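Local coordinates for putative TIM-barrel metal-dependent hydrolase (Mycobacterium avium subsp. paratuberculosis S397, PDB 4DZI), which is a putative metal-dependent amidohydrolase that probably hydrolyses its substrate at a bimetal site, occupied here by two cadmium ions, at residues C[149-153]-C[154-158]; C[174-177]-C[178-182]. One frame throughout, in Å; residues are numbered along the deposited sequence.

Contact 1. Residues C[149-153]-C[154-158]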
ATOM      1  N   TRP C 149     -27.691  -6.353  20.490  1.00 14.35           N
ATOM      2  CA  TRP C 149     -27.779  -7.750  20.169  1.00 15.11           C
ATOM      3  C   TRP C 149     -26.618  -8.533  20.771  1.00 13.75           C
ATOM      4  O   TRP C 149     -26.770  -9.640  21.299  1.00 15.70           O
ATOM      5  CB  TRP C 149     -27.840  -7.966  18.629  1.00 13.60           C
ATOM      6  CG  TRP C 149     -27.518  -9.410  18.374  1.00 15.71           C
ATOM      7  CD1 TRP C 149     -28.371 -10.494  18.538  1.00 16.18           C
ATOM      8  CD2 TRP C 149     -26.191  -9.992  18.103  1.00 11.35           C
ATOM      9  NE1 TRP C 149     -27.712 -11.659  18.344  1.00 17.92           N
ATOM     10  CE2 TRP C 149     -26.379 -11.418  18.046  1.00 15.51           C
ATOM     11  CE3 TRP C 149     -24.906  -9.457  17.852  1.00 12.42           C
ATOM     12  CZ2 TRP C 149     -25.332 -12.298  17.801  1.00 15.85           C
ATOM     13  CZ3 TRP C 149     -23.854 -10.357  17.584  1.00 12.90           C
ATOM     14  CH2 TRP C 149     -24.066 -11.755  17.571  1.00 14.27           C
ATOM     15  N   LEU C 150     -25.418  -7.951  20.677  1.00 13.78           N
ATOM     16  CA  LEU C 150     -24.203  -8.666  21.103  1.00 13.91           C
ATOM     17  C   LEU C 150     -24.214  -8.893  22.615  1.00 16.27           C
ATOM     18  O   LEU C 150     -23.871  -9.976  23.098  1.00 14.07           O
ATOM     19  CB  LEU C 150     -22.967  -7.855  20.719  1.00 12.91           C
ATOM     20  CG  LEU C 150     -21.616  -8.449  21.104  1.00 13.97           C
ATOM     21  CD1 LEU C 150     -21.300  -9.761  20.396  1.00 12.71           C
ATOM     22  CD2 LEU C 150     -20.551  -7.384  20.764  1.00 13.48           C
ATOM     23  N   ASP C 151     -24.632  -7.873  23.337  1.00 14.09           N
ATOM     24  CA  ASP C 151     -24.641  -7.964  24.803  1.00 17.31           C
ATOM     25  C   ASP C 151     -25.728  -8.954  25.232  1.00 17.90           C
ATOM     26  O   ASP C 151     -25.620  -9.618  26.261  1.00 18.54           O
ATOM     27  CB  ASP C 151     -24.912  -6.592  25.402  1.00 19.33           C
ATOM     28  CG  ASP C 151     -24.535  -6.512  26.915  1.00 18.30           C
ATOM     29  OD1 ASP C 151     -23.631  -7.248  27.368  1.00 16.99           O
ATOM     30  OD2 ASP C 151     -25.129  -5.670  27.613  1.00 26.58           O
ATOM     31  N   GLU C 152     -26.795  -9.020  24.449  1.00 15.14           N
ATOM     32  CA  GLU C 152     -27.843 -10.024  24.707  1.00 15.74           C
ATOM     33  C   GLU C 152     -27.435 -11.480  24.467  1.00 22.81           C
ATOM     34  O   GLU C 152     -27.607 -12.341  25.363  1.00 19.12           O
ATOM     35  CB  GLU C 152     -29.081  -9.661  23.897  1.00 18.79           C
ATOM     36  CG  GLU C 152     -30.223 -10.669  23.961  1.00 20.36           C
ATOM     37  CD  GLU C 152     -31.484 -10.072  23.367  1.00 37.03           C
ATOM     38  OE1 GLU C 152     -31.418  -9.602  22.224  1.00 22.56           O
ATOM     39  OE2 GLU C 152     -32.532 -10.031  24.038  1.00 40.98           O
ATOM     40  N   ASP C 153     -26.882 -11.792  23.284  1.00 14.73           N
ATOM     41  CA  ASP C 153     -26.548 -13.187  22.972  1.00 15.10           C
ATOM     42  C   ASP C 153     -25.207 -13.667  23.567  1.00 14.03           C
ATOM     43  O   ASP C 153     -25.059 -14.864  23.909  1.00 17.67           O
ATOM     44  CB  ASP C 153     -26.556 -13.470  21.457  1.00 20.06           C
ATOM     45  CG  ASP C 153     -27.959 -13.645  20.883  1.00 18.86           C
ATOM     46  OD1 ASP C 153     -28.956 -13.280  21.555  1.00 18.11           O
ATOM     47  OD2 ASP C 153     -28.067 -14.114  19.750  1.00 16.38           O
ATOM     48  N   TRP C 154     -24.234 -12.751  23.668  1.00 15.42           N
ATOM     49  CA  TRP C 154     -22.859 -13.081  24.072  1.00 14.67           C
ATOM     50  C   TRP C 154     -22.453 -12.427  25.376  1.00 11.66           C
ATOM     51  O   TRP C 154     -21.853 -13.107  26.224  1.00 16.18           O
ATOM     52  CB  TRP C 154     -21.853 -12.767  22.933  1.00 15.85           C
ATOM     53  CG  TRP C 154     -22.034 -13.760  21.807  1.00 13.56           C
ATOM     54  CD1 TRP C 154     -22.739 -13.575  20.615  1.00 16.30           C
ATOM     55  CD2 TRP C 154     -21.568 -15.143  21.767  1.00 11.99           C
ATOM     56  NE1 TRP C 154     -22.739 -14.733  19.876  1.00 16.79           N
ATOM     57  CE2 TRP C 154     -22.045 -15.703  20.507  1.00 11.26           C
ATOM     58  CE3 TRP C 154     -20.823 -15.970  22.643  1.00 10.78           C
ATOM     59  CZ2 TRP C 154     -21.786 -17.011  20.151  1.00 12.49           C
ATOM     60  CZ3 TRP C 154     -20.557 -17.271  22.264  1.00 15.39           C
ATOM     61  CH2 TRP C 154     -21.036 -17.798  21.055  1.00 15.18           C
ATOM     62  N   GLY C 155     -22.805 -11.162  25.562  1.00 13.75           N
ATOM     63  CA  GLY C 155     -22.440 -10.401  26.749  1.00 14.74           C
ATOM     64  C   GLY C 155     -21.041  -9.815  26.595  1.00 11.00           C
ATOM     65  O   GLY C 155     -20.091 -10.554  26.316  1.00 15.57           O
ATOM     66  N   PHE C 156     -20.940  -8.505  26.754  1.00 14.26           N
ATOM     67  CA  PHE C 156     -19.637  -7.870  26.649  1.00 17.12           C
ATOM     68  C   PHE C 156     -18.617  -8.513  27.602  1.00 15.41           C
ATOM     69  O   PHE C 156     -17.451  -8.765  27.222  1.00 15.93           O
ATOM     70  CB  PHE C 156     -19.713  -6.363  26.880  1.00 15.37           C
ATOM     71  CG  PHE C 156     -20.671  -5.635  25.979  1.00 17.37           C
ATOM     72  CD1 PHE C 156     -20.955  -6.097  24.702  1.00 15.02           C
ATOM     73  CD2 PHE C 156     -21.251  -4.443  26.406  1.00 19.71           C
ATOM     74  CE1 PHE C 156     -21.824  -5.387  23.873  1.00 17.14           C
ATOM     75  CE2 PHE C 156     -22.118  -3.725  25.575  1.00 18.77           C
ATOM     76  CZ  PHE C 156     -22.412  -4.203  24.311  1.00 15.89           C
ATOM     77  N   ASP C 157     -19.038  -8.802  28.850  1.00 16.75           N
ATOM     78  CA  ASP C 157     -18.164  -9.544  29.752  1.00 18.41           C
ATOM     79  C   ASP C 157     -18.936 -10.047  30.979  1.00 18.84           C
ATOM     80  O   ASP C 157     -18.962  -9.401  32.039  1.00 21.83           O
ATOM     81  CB  ASP C 157     -16.943  -8.703  30.161  1.00 18.14           C
ATOM     82  CG  ASP C 157     -16.046  -9.418  31.175  1.00 22.24           C
ATOM     83  OD1 ASP C 157     -15.977 -10.683  31.188  1.00 20.96           O
ATOM     84  OD2 ASP C 157     -15.409  -8.693  31.972  1.00 21.30           O
ATOM     85  N   ARG C 158     -19.585 -11.193  30.800  1.00 19.21           N
ATOM     86  CA  ARG C 158     -20.421 -11.779  31.862  1.00 20.53           C
ATOM     87  C   ARG C 158     -19.544 -12.203  33.034  1.00 18.30           C
ATOM     88  O   ARG C 158     -18.373 -12.446  32.892  1.00 17.49           O
ATOM     89  CB  ARG C 158     -21.167 -12.987  31.313  1.00 19.70           C
ATOM     90  CG  ARG C 158     -22.082 -12.679  30.138  1.00 21.08           C
ATOM     91  CD  ARG C 158     -23.494 -12.301  30.546  1.00 26.42           C
ATOM     92  NE  ARG C 158     -24.297 -11.925  29.367  1.00 18.75           N
ATOM     93  CZ  ARG C 158     -24.911 -12.774  28.556  1.00 17.22           C
ATOM     94  NH1 ARG C 158     -24.835 -14.083  28.751  1.00 19.39           N
ATOM     95  NH2 ARG C 158     -25.597 -12.310  27.518  1.00 18.55           N
TER
HETATM   96  O   HOH W   1     -24.755  -9.194  29.165  1.00 28.26           O
HETATM   97  O   HOH W   2     -26.237 -15.268  26.547  1.00 23.58           O
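D151 and F156 meet flat: D151 CB sits over one face of the F156 ring, 3.8 Å from its centroid in a CH-pi contact, and the carboxylate stacks on with its plane 14° from the ring's. At the edge of that ring, L150 CD2 approaches F156 CE1 at 3.9 Å. Around the W154 indole, W149 CH2 reaches the edge at CD1 (3.8 Å), with the two tryptophan side chains running alongside each other. The R158 guanidinium has W154 O over one face, while D151 O lies near its plane at the edge and takes a bond from R158 NH2 (3.0 Å); a weak bond runs from R158 NH2 to E152 O. R158 thus grips carbonyls of the last helical turn; water 1 accepts from R158 NE within bonding distance of D151 OD1, and water 2 joins R158 NH1 to D153 O. L150 O is held twice, by W154 N (2.9 Å) and by G155 N (2.9 Å), as the chain leaves the helix through G155 with positive phi. F156 N then binds D151 OD1 (3.0 Å, N-H...O 167°) on its anti side. With CG anti to the D151 backbone N (chi1 -163°), the carboxylate meets both this N-H and the ring, and its OD2 forms a salt bridge with R187. This C-terminal end of helix 136-153, closed by G155 in an alpha-L capping motif, docks on strand 163-165, where F156 pairs by backbone with A165 and L150 and W154 pack; Y16 stacks on W154, and R103 of helix 103-113 binds W154 O.

Contact 2. Residues C[174-177]-C[178-182]; sequences PTRA and VEEVD
Charged side chains join R176 to E179 and E180, three and four residues on, in a salt-bridge network of two long bridges: R176 NE lies 3.9 Å from E179 OE1, and R176 NH2 is 4.0 Å from E180 OE1. Both oxygens stand well out of the guanidinium plane, so attraction of charge acts without an N-H pointed at either. The bend in R176 at chi2 (69°) carries the guanidinium forward along the helix, with NE toward E179 and NH2 toward E180; E179, extended beyond CG, crosses it at about a right angle. Water 3 supplies the directed link, accepting from R176 NH2 (2.6 Å) at the guanidinium edge and donating to E180 OE1 (2.6 Å). E180 OE2 is bound by H144 and N147 of helix 136-153. Among backbone bonds, E180 N to R176 O and V181 N to A177 O are regular at 2.9 Å; the first turn is looser, V178 N lying 3.3 Å from P174 O and E179 N bonding weakly to T175 O. D173 OD1, just ahead of the helix, accepts from R176 N. Apolar groups rest against this backbone, V178 CG2 on P174 O (3.5 Å) and V181 CG2 on A177 O (3.3 Å), while A177 and V178 pack on V216 of helix 214-223. Spaced i to i+3 and i+4, the acids follow the usual pattern of ion pairing along an alpha-helix, here one in the outer layer of a TIM-barrel hydrolase.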
ATOM      1  N   PRO C 174     -18.974  11.927  15.903  1.00 19.25           N
ATOM      2  CA  PRO C 174     -18.169  11.724  17.095  1.00 20.68           C
ATOM      3  C   PRO C 174     -18.869  12.017  18.420  1.00 27.73           C
ATOM      4  O   PRO C 174     -18.444  11.498  19.448  1.00 26.36           O
ATOM      5  CB  PRO C 174     -16.998  12.700  16.909  1.00 25.44           C
ATOM      6  CG  PRO C 174     -16.874  12.840  15.442  1.00 25.26           C
ATOM      7  CD  PRO C 174     -18.291  12.784  14.917  1.00 24.89           C
ATOM      8  N   THR C 175     -19.914  12.835  18.402  1.00 27.53           N
ATOM      9  CA  THR C 175     -20.679  13.105  19.624  1.00 28.53           C
ATOM     10  C   THR C 175     -21.501  11.878  19.990  1.00 24.12           C
ATOM     11  O   THR C 175     -21.505  11.447  21.150  1.00 23.43           O
ATOM     12  CB  THR C 175     -21.637  14.273  19.397  1.00 31.34           C
ATOM     13  OG1 THR C 175     -20.863  15.458  19.242  1.00 33.58           O
ATOM     14  CG2 THR C 175     -22.584  14.436  20.577  1.00 29.85           C
ATOM     15  N   ARG C 176     -22.184  11.310  18.990  1.00 24.03           N
ATOM     16  CA  ARG C 176     -22.921  10.068  19.204  1.00 23.73           C
ATOM     17  C   ARG C 176     -21.974   8.909  19.565  1.00 22.35           C
ATOM     18  O   ARG C 176     -22.354   8.026  20.331  1.00 21.69           O
ATOM     19  CB  ARG C 176     -23.823   9.741  18.025  1.00 25.39           C
ATOM     20  CG  ARG C 176     -24.597   8.444  18.159  1.00 43.30           C
ATOM     21  CD  ARG C 176     -25.670   8.523  19.232  1.00 47.08           C
ATOM     22  NE  ARG C 176     -26.144   7.201  19.641  1.00 48.70           N
ATOM     23  CZ  ARG C 176     -27.063   6.495  18.989  1.00 78.14           C
ATOM     24  NH1 ARG C 176     -27.613   6.972  17.876  1.00 58.75           N
ATOM     25  NH2 ARG C 176     -27.434   5.307  19.452  1.00 47.74           N
ATOM     26  N   ALA C 177     -20.737   8.946  19.052  1.00 20.93           N
ATOM     27  CA  ALA C 177     -19.745   7.924  19.381  1.00 20.72           C
ATOM     28  C   ALA C 177     -19.391   7.916  20.884  1.00 17.06           C
ATOM     29  O   ALA C 177     -19.170   6.852  21.469  1.00 19.89           O
ATOM     30  CB  ALA C 177     -18.490   8.105  18.522  1.00 22.16           C
ATOM     31  N   VAL C 178     -19.288   9.105  21.481  1.00 20.14           N
ATOM     32  CA  VAL C 178     -19.027   9.219  22.914  1.00 23.44           C
ATOM     33  C   VAL C 178     -20.199   8.605  23.688  1.00 17.81           C
ATOM     34  O   VAL C 178     -19.988   7.880  24.671  1.00 19.65           O
ATOM     35  CB  VAL C 178     -18.756  10.681  23.379  1.00 23.51           C
ATOM     36  CG1 VAL C 178     -18.739  10.735  24.901  1.00 29.35           C
ATOM     37  CG2 VAL C 178     -17.438  11.227  22.839  1.00 19.88           C
ATOM     38  N   GLU C 179     -21.424   8.826  23.225  1.00 20.79           N
ATOM     39  CA  GLU C 179     -22.568   8.120  23.822  1.00 25.14           C
ATOM     40  C   GLU C 179     -22.481   6.607  23.686  1.00 21.26           C
ATOM     41  O   GLU C 179     -22.833   5.892  24.592  1.00 22.13           O
ATOM     42  CB  GLU C 179     -23.898   8.580  23.229  1.00 23.53           C
ATOM     43  CG  GLU C 179     -24.211  10.031  23.538  1.00 38.78           C
ATOM     44  CD  GLU C 179     -25.489  10.485  22.869  1.00 46.26           C
ATOM     45  OE1 GLU C 179     -26.394   9.638  22.697  1.00 59.60           O
ATOM     46  OE2 GLU C 179     -25.578  11.680  22.513  1.00 67.79           O
ATOM     47  N   GLU C 180     -22.070   6.115  22.515  1.00 17.54           N
ATOM     48  CA  GLU C 180     -21.928   4.676  22.371  1.00 20.87           C
ATOM     49  C   GLU C 180     -20.858   4.135  23.316  1.00 15.74           C
ATOM     50  O   GLU C 180     -21.021   3.070  23.895  1.00 18.84           O
ATOM     51  CB  GLU C 180     -21.576   4.291  20.916  1.00 19.15           C
ATOM     52  CG  GLU C 180     -21.800   2.800  20.677  1.00 19.63           C
ATOM     53  CD  GLU C 180     -23.284   2.442  20.656  1.00 18.16           C
ATOM     54  OE1 GLU C 180     -24.101   3.274  20.163  1.00 20.33           O
ATOM     55  OE2 GLU C 180     -23.641   1.333  21.108  1.00 19.91           O
ATOM     56  N   VAL C 181     -19.741   4.844  23.441  1.00 16.24           N
ATOM     57  CA  VAL C 181     -18.668   4.357  24.268  1.00 16.17           C
ATOM     58  C   VAL C 181     -19.143   4.335  25.737  1.00 20.34           C
ATOM     59  O   VAL C 181     -18.968   3.356  26.446  1.00 19.46           O
ATOM     60  CB  VAL C 181     -17.409   5.227  24.187  1.00 24.50           C
ATOM     61  CG1 VAL C 181     -16.462   4.854  25.315  1.00 27.07           C
ATOM     62  CG2 VAL C 181     -16.721   5.087  22.837  1.00 25.30           C
ATOM     63  N   ASP C 182     -19.766   5.418  26.181  1.00 25.15           N
ATOM     64  CA  ASP C 182     -20.317   5.432  27.540  1.00 24.87           C
ATOM     65  C   ASP C 182     -21.274   4.265  27.780  1.00 23.45           C
ATOM     66  O   ASP C 182     -21.222   3.629  28.837  1.00 22.68           O
ATOM     67  CB  ASP C 182     -21.018   6.771  27.835  1.00 23.11           C
ATOM     68  CG  ASP C 182     -20.033   7.908  28.031  1.00 33.60           C
ATOM     69  OD1 ASP C 182     -18.823   7.617  28.209  1.00 27.16           O
ATOM     70  OD2 ASP C 182     -20.463   9.091  28.013  1.00 32.84           O
TER
HETATM   71  O   HOH W   3     -25.674   4.931  21.363  1.00 40.54           O

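Helix 136-153 ties the two contacts together: contact 1 is formed at its C-terminal end, whereas the helix of contact 2 packs against M140 and H144 farther back along it. Their centres are 19 Å apart and their nearest atoms about 7 Å, without touching. Contact 1 comes first in the chain, and strand 163-165 separates it from helix 174-186; R187, just beyond that helix, returns to pair with D151. The L150 side chain of contact 1 lies about 13 Å from a cadmium ion of the bimetal site, and the same contact packs on Y16, next in sequence to the metal ligand H15. Neither contact supplies a metal ligand.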